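Local coordinates for putative Zn-dependent Alcohol Dehydrogenase (Rhodobacter sphaeroides, PDB 3IV6), which binds S-adenosylmethionine in a Rossmann-like fold and, despite its dehydrogenase name, is probably a SAM-dependent methyltransferase, at residues I6-A11 with L96-A101; I52-R57 with D81-A86. All coordinates share one frame; numbering follows the deposited sequence.

Contact 1 (I6-A11 with L96-A101). With SAM (S-adenosylmethionine), chain E.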
loop_
_atom_site.group_PDB
_atom_site.type_symbol
_atom_site.label_atom_id
_atom_site.label_comp_id
_atom_site.label_asym_id
_atom_site.label_seq_id
_atom_site.Cartn_x
_atom_site.Cartn_y
_atom_site.Cartn_z
ATOM N N ILE A 6 4.268 -16.262 -8.739
ATOM C CA ILE A 6 5.533 -16.627 -9.378
ATOM C C ILE A 6 6.265 -15.365 -9.854
ATOM O O ILE A 6 7.491 -15.234 -9.690
ATOM C CB ILE A 6 5.314 -17.578 -10.586
ATOM C CG1 ILE A 6 4.277 -18.654 -10.254
ATOM C CG2 ILE A 6 6.632 -18.222 -11.019
ATOM C CD1 ILE A 6 3.943 -19.552 -11.427
ATOM N N THR A 7 5.492 -14.446 -10.436
ATOM C CA THR A 7 5.992 -13.139 -10.867
ATOM C C THR A 7 6.185 -12.136 -9.697
ATOM O O THR A 7 7.012 -11.215 -9.779
ATOM C CB THR A 7 5.066 -12.521 -11.932
ATOM O OG1 THR A 7 4.010 -11.806 -11.282
ATOM C CG2 THR A 7 4.469 -13.611 -12.799
ATOM N N ASN A 8 5.419 -12.332 -8.620
ATOM C CA ASN A 8 5.489 -11.480 -7.437
ATOM C C ASN A 8 5.432 -12.228 -6.113
ATOM O O ASN A 8 4.380 -12.423 -5.539
ATOM C CB ASN A 8 4.385 -10.431 -7.476
ATOM C CG ASN A 8 4.699 -9.232 -6.613
ATOM O OD1 ASN A 8 5.543 -9.295 -5.717
ATOM N ND2 ASN A 8 4.030 -8.122 -6.888
ATOM N N SER A 9 6.591 -12.611 -5.615
ATOM C CA SER A 9 6.685 -13.399 -4.394
ATOM C C SER A 9 6.325 -12.621 -3.141
ATOM O O SER A 9 6.302 -13.194 -2.048
ATOM C CB SER A 9 8.103 -13.970 -4.254
ATOM O OG SER A 9 9.081 -12.951 -4.380
ATOM N N LYS A 10 6.087 -11.318 -3.274
ATOM C CA LYS A 10 5.644 -10.531 -2.120
ATOM C C LYS A 10 4.264 -10.995 -1.667
ATOM O O LYS A 10 3.966 -10.954 -0.470
ATOM C CB LYS A 10 5.635 -9.041 -2.404
ATOM C CG LYS A 10 7.012 -8.471 -2.523
ATOM C CD LYS A 10 6.990 -6.965 -2.717
ATOM C CE LYS A 10 8.358 -6.385 -2.471
ATOM N NZ LYS A 10 8.407 -4.905 -2.425
ATOM N N ALA A 11 3.437 -11.469 -2.597
ATOM C CA ALA A 11 2.125 -11.949 -2.197
ATOM C C ALA A 11 2.236 -13.038 -1.111
ATOM O O ALA A 11 1.385 -13.126 -0.225
ATOM C CB ALA A 11 1.309 -12.416 -3.392
ATOM N N LEU A 96 -8.582 -10.871 -7.561
ATOM C CA LEU A 96 -7.161 -11.081 -7.385
ATOM C C LEU A 96 -6.401 -10.306 -8.473
ATOM O O LEU A 96 -6.528 -10.614 -9.649
ATOM C CB LEU A 96 -6.872 -12.579 -7.423
ATOM C CG LEU A 96 -5.525 -13.138 -6.961
ATOM C CD1 LEU A 96 -5.412 -13.223 -5.450
ATOM C CD2 LEU A 96 -5.339 -14.513 -7.611
ATOM N N LEU A 97 -5.626 -9.289 -8.091
ATOM C CA LEU A 97 -4.903 -8.486 -9.084
ATOM C C LEU A 97 -3.615 -7.880 -8.520
ATOM O O LEU A 97 -3.535 -7.557 -7.342
ATOM C CB LEU A 97 -5.815 -7.396 -9.668
ATOM C CG LEU A 97 -5.262 -6.370 -10.674
ATOM C CD1 LEU A 97 -6.337 -5.852 -11.599
ATOM C CD2 LEU A 97 -4.569 -5.168 -9.995
ATOM N N ASP A 98 -2.608 -7.723 -9.368
ATOM C CA ASP A 98 -1.364 -7.149 -8.909
ATOM C C ASP A 98 -1.154 -5.753 -9.511
ATOM O O ASP A 98 -0.763 -5.621 -10.665
ATOM C CB ASP A 98 -0.215 -8.062 -9.257
ATOM C CG ASP A 98 1.150 -7.452 -8.933
ATOM O OD1 ASP A 98 1.236 -6.237 -8.654
ATOM O OD2 ASP A 98 2.157 -8.198 -8.980
ATOM N N ILE A 99 -1.385 -4.716 -8.715
ATOM C CA ILE A 99 -1.306 -3.373 -9.234
ATOM C C ILE A 99 0.007 -2.977 -9.916
ATOM O O ILE A 99 0.039 -1.980 -10.620
ATOM C CB ILE A 99 -1.675 -2.321 -8.171
ATOM C CG1 ILE A 99 -2.092 -0.999 -8.842
ATOM C CG2 ILE A 99 -0.552 -2.135 -7.188
ATOM C CD1 ILE A 99 -3.551 -0.959 -9.249
ATOM N N THR A 100 1.084 -3.735 -9.738
ATOM C CA THR A 100 2.340 -3.439 -10.463
ATOM C C THR A 100 2.433 -4.183 -11.804
ATOM O O THR A 100 3.389 -4.022 -12.569
ATOM C CB THR A 100 3.581 -3.806 -9.654
ATOM O OG1 THR A 100 3.663 -5.227 -9.585
ATOM C CG2 THR A 100 3.516 -3.215 -8.242
ATOM N N ALA A 101 1.444 -5.030 -12.050
ATOM C CA ALA A 101 1.311 -5.718 -13.314
ATOM C C ALA A 101 0.435 -4.860 -14.229
ATOM O O ALA A 101 -0.301 -3.970 -13.771
ATOM C CB ALA A 101 0.681 -7.076 -13.102
HETATM N N SAM E . -2.271 -2.659 4.880
HETATM C CA SAM E . -2.158 -1.263 5.259
HETATM C C SAM E . -3.523 -0.620 5.387
HETATM O O SAM E . -4.584 -1.222 5.171
HETATM O OXT SAM E . -3.527 0.536 5.745
HETATM C CB SAM E . -1.241 -0.501 4.310
HETATM C CG SAM E . -0.420 -1.366 3.344
HETATM S SD SAM E . -1.264 -1.958 1.842
HETATM C CE SAM E . -2.984 -1.430 2.084
HETATM C "C5'" SAM E . -1.227 -3.776 2.028
HETATM C "C4'" SAM E . -2.293 -4.598 1.312
HETATM O "O4'" SAM E . -2.140 -4.460 -0.090
HETATM C "C3'" SAM E . -2.172 -6.087 1.583
HETATM O "O3'" SAM E . -3.484 -6.596 1.635
HETATM C "C2'" SAM E . -1.508 -6.654 0.346
HETATM O "O2'" SAM E . -1.980 -7.950 0.044
HETATM C "C1'" SAM E . -1.926 -5.687 -0.747
HETATM N N9 SAM E . -0.871 -5.519 -1.755
HETATM C C8 SAM E . 0.458 -5.289 -1.508
HETATM N N7 SAM E . 1.117 -5.217 -2.695
HETATM C C5 SAM E . 0.231 -5.396 -3.714
HETATM C C6 SAM E . 0.377 -5.411 -5.115
HETATM N N6 SAM E . 1.555 -5.242 -5.720
HETATM N N1 SAM E . -0.739 -5.638 -5.882
HETATM C C2 SAM E . -1.962 -5.858 -5.263
HETATM N N3 SAM E . -2.120 -5.829 -3.898
HETATM C C4 SAM E . -1.031 -5.601 -3.128
#
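Asn8 and Asp98 meet through a single, nearly straight hydrogen bond that joins the N-terminal segment to the adenine site. Asn8 ND2 lies 2.8 Å from Asp98 OD2, with an N-H...O angle of 177°; the acceptor sits in the amide plane, yet the donor comes from above the carboxylate plane. The two side chains cross at about a right angle. At the other end of the amide, Asn8 OD1 accepts Lys10 N in a capping bond before helix 11-15. Asp98 OD1 is gripped by three donors: Thr100 N at 2.7 Å, closing an Asx turn, Thr100 OG1 at 2.8 Å, and N6 of SAM at 3.1 Å. Both Thr100 donors come from the same face, and the hydroxyl reaches OD1 because Thr100 holds it between backbone N and carbonyl carbon (chi1 70°). Next along the chain, Ile99 N gives a 3.0 Å bond to SAM N1. With an alanine in place of Asp98, the Asn8 amide and the adenine amino group would probably lose the carboxylate oxygens that receive them. One carboxylate thus ties the N-terminal segment through OD2, while OD1 serves both its own turn and the adenine, read at N6 and N1.

Contact 2 (I52-R57 with D81-A86). With SAM (S-adenosylmethionine), chain E.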
loop_
_atom_site.group_PDB
_atom_site.type_symbol
_atom_site.label_atom_id
_atom_site.label_comp_id
_atom_site.label_asym_id
_atom_site.label_seq_id
_atom_site.Cartn_x
_atom_site.Cartn_y
_atom_site.Cartn_z
ATOM N N ILE A 52 -7.376 -0.629 -3.721
ATOM C CA ILE A 52 -6.227 -1.526 -3.755
ATOM C C ILE A 52 -5.741 -1.852 -2.347
ATOM O O ILE A 52 -5.374 -0.958 -1.584
ATOM C CB ILE A 52 -5.064 -0.922 -4.563
ATOM C CG1 ILE A 52 -5.593 -0.212 -5.811
ATOM C CG2 ILE A 52 -4.063 -2.003 -4.943
ATOM C CD1 ILE A 52 -6.459 -1.088 -6.691
ATOM N N GLY A 53 -5.740 -3.137 -2.010
ATOM C CA GLY A 53 -5.395 -3.573 -0.670
ATOM C C GLY A 53 -6.595 -4.091 0.100
ATOM O O GLY A 53 -7.298 -3.326 0.760
ATOM N N ALA A 54 -6.830 -5.396 0.012
ATOM C CA ALA A 54 -7.969 -6.015 0.678
ATOM C C ALA A 54 -7.811 -5.976 2.194
ATOM O O ALA A 54 -8.701 -6.398 2.932
ATOM C CB ALA A 54 -8.150 -7.447 0.199
ATOM N N SER A 55 -6.673 -5.465 2.652
ATOM C CA SER A 55 -6.381 -5.402 4.079
ATOM C C SER A 55 -7.108 -4.236 4.740
ATOM O O SER A 55 -7.344 -4.241 5.947
ATOM C CB SER A 55 -4.874 -5.282 4.313
ATOM O OG SER A 55 -4.401 -3.999 3.943
ATOM N N THR A 56 -7.461 -3.235 3.939
ATOM C CA THR A 56 -8.118 -2.028 4.456
ATOM C C THR A 56 -9.631 -2.224 4.624
ATOM O O THR A 56 -10.471 -1.531 4.008
ATOM C CB THR A 56 -7.834 -0.774 3.589
ATOM O OG1 THR A 56 -6.573 -0.931 2.934
ATOM C CG2 THR A 56 -7.763 0.464 4.453
ATOM N N ARG A 57 -9.947 -3.144 5.532
ATOM C CA ARG A 57 -11.299 -3.620 5.726
ATOM C C ARG A 57 -12.322 -2.569 6.177
ATOM O O ARG A 57 -13.489 -2.663 5.803
ATOM C CB ARG A 57 -11.298 -4.820 6.676
ATOM C CG ARG A 57 -12.680 -5.346 6.956
ATOM C CD ARG A 57 -13.139 -4.907 8.306
ATOM N NE ARG A 57 -14.554 -5.203 8.483
ATOM C CZ ARG A 57 -15.031 -6.176 9.256
ATOM N NH1 ARG A 57 -14.216 -6.955 9.971
ATOM N NH2 ARG A 57 -16.342 -6.354 9.324
ATOM N N ASP A 81 -9.781 -13.689 0.622
ATOM C CA ASP A 81 -10.704 -14.687 1.150
ATOM C C ASP A 81 -11.223 -14.266 2.510
ATOM O O ASP A 81 -12.433 -14.330 2.757
ATOM C CB ASP A 81 -10.060 -16.085 1.182
ATOM C CG ASP A 81 -10.006 -16.758 -0.206
ATOM O OD1 ASP A 81 -10.644 -16.247 -1.148
ATOM O OD2 ASP A 81 -9.333 -17.811 -0.345
ATOM N N ASP A 82 -10.308 -13.804 3.362
ATOM C CA ASP A 82 -10.639 -13.327 4.709
ATOM C C ASP A 82 -11.516 -12.076 4.670
ATOM O O ASP A 82 -12.378 -11.855 5.545
ATOM C CB ASP A 82 -9.364 -13.024 5.501
ATOM C CG ASP A 82 -8.660 -14.286 6.008
ATOM O OD1 ASP A 82 -9.180 -15.394 5.746
ATOM O OD2 ASP A 82 -7.590 -14.160 6.666
ATOM N N LEU A 83 -11.290 -11.259 3.638
ATOM C CA LEU A 83 -12.062 -10.040 3.446
ATOM C C LEU A 83 -13.481 -10.412 3.014
ATOM O O LEU A 83 -14.457 -9.915 3.581
ATOM C CB LEU A 83 -11.394 -9.096 2.438
ATOM C CG LEU A 83 -12.301 -7.884 2.191
ATOM C CD1 LEU A 83 -12.468 -7.015 3.441
ATOM C CD2 LEU A 83 -11.913 -7.072 0.982
ATOM N N ALA A 84 -13.592 -11.294 2.020
ATOM C CA ALA A 84 -14.886 -11.792 1.556
ATOM C C ALA A 84 -15.648 -12.484 2.673
ATOM O O ALA A 84 -16.872 -12.514 2.680
ATOM C CB ALA A 84 -14.711 -12.744 0.406
ATOM N N GLU A 85 -14.927 -13.060 3.618
ATOM C CA GLU A 85 -15.590 -13.639 4.779
ATOM C C GLU A 85 -16.206 -12.566 5.710
ATOM O O GLU A 85 -17.384 -12.641 6.064
ATOM C CB GLU A 85 -14.622 -14.557 5.519
ATOM C CG GLU A 85 -15.112 -15.057 6.862
ATOM C CD GLU A 85 -14.043 -15.860 7.579
ATOM O OE1 GLU A 85 -13.315 -15.273 8.428
ATOM O OE2 GLU A 85 -13.930 -17.074 7.273
ATOM N N ALA A 86 -15.399 -11.574 6.081
ATOM C CA ALA A 86 -15.838 -10.454 6.893
ATOM C C ALA A 86 -16.969 -9.632 6.258
ATOM O O ALA A 86 -17.675 -8.900 6.955
ATOM C CB ALA A 86 -14.657 -9.564 7.205
HETATM N N SAM E . -2.271 -2.659 4.880
HETATM C CA SAM E . -2.158 -1.263 5.259
HETATM C C SAM E . -3.523 -0.620 5.387
HETATM O O SAM E . -4.584 -1.222 5.171
HETATM O OXT SAM E . -3.527 0.536 5.745
HETATM C CB SAM E . -1.241 -0.501 4.310
HETATM C CG SAM E . -0.420 -1.366 3.344
HETATM S SD SAM E . -1.264 -1.958 1.842
HETATM C CE SAM E . -2.984 -1.430 2.084
HETATM C "C5'" SAM E . -1.227 -3.776 2.028
HETATM C "C4'" SAM E . -2.293 -4.598 1.312
HETATM O "O4'" SAM E . -2.140 -4.460 -0.090
HETATM C "C3'" SAM E . -2.172 -6.087 1.583
HETATM O "O3'" SAM E . -3.484 -6.596 1.635
HETATM C "C2'" SAM E . -1.508 -6.654 0.346
HETATM O "O2'" SAM E . -1.980 -7.950 0.044
HETATM C "C1'" SAM E . -1.926 -5.687 -0.747
HETATM N N9 SAM E . -0.871 -5.519 -1.755
HETATM C C8 SAM E . 0.458 -5.289 -1.508
HETATM N N7 SAM E . 1.117 -5.217 -2.695
HETATM C C5 SAM E . 0.231 -5.396 -3.714
HETATM C C6 SAM E . 0.377 -5.411 -5.115
HETATM N N6 SAM E . 1.555 -5.242 -5.720
HETATM N N1 SAM E . -0.739 -5.638 -5.882
HETATM C C2 SAM E . -1.962 -5.858 -5.263
HETATM N N3 SAM E . -2.120 -5.829 -3.898
HETATM C C4 SAM E . -1.031 -5.601 -3.128
#
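Ser55 OG accepts a hydrogen bond from the amino nitrogen N of SAM, 2.7 Å away, and the residue just before it, Ala54, turns the opposite flank of the loop to Leu83. The CB of Ser55 comes near the ribose. On the helix side the contact is apolar: Leu83 CD2 lies 3.9 Å from Ala54 CB, and Leu83 CD1 is 3.9 Å from Arg57 CG. With CG of Leu83 anti to its own nitrogen (chi1 176°), both methyl groups also come alongside the Ala54 carbonyl. Further on, Arg57 bends at chi2 (-103°) and lays one guanidinium face over Ala86 CB, which stands 3.8 Å above the plane toward its rim; its charge is met by Glu61 through NE. Gly53 completes the ligand side, where a side chain would run into the methyl carbon CE of SAM. The loop after strand 48-52 is consistent with the glycine-bearing motif that follows the first strand in class I methyltransferases. Its chemistry is therefore divided: the hydroxyl of Ser55 holds the amino group of SAM, whereas Ala54 and the aliphatic part of Arg57 bed the loop and the start of helix 57-65 on Leu83 of helix 77-86.

Overall arrangement
Both contacts border the same SAM molecule, contact 1 at the adenine and contact 2 at the ribose and methionine end, with their centres about 16 Å apart. Along the chain contact 2 is nested within the loop that contact 1 closes, and the two meet through packing of Ile99 CD1 on Ile52 CD1 at 3.9 Å. The touching residues of contact 1 are all buried and joined by polar bonds between two loops; contact 2 is only partly buried and brings a loop against a helix through apolar groups. Together they illustrate how the strand order 3-2-1-4-5-7-6, that of class I methyltransferases, gathers loops beyond strands 48-52 and 93-96 round one cofactor.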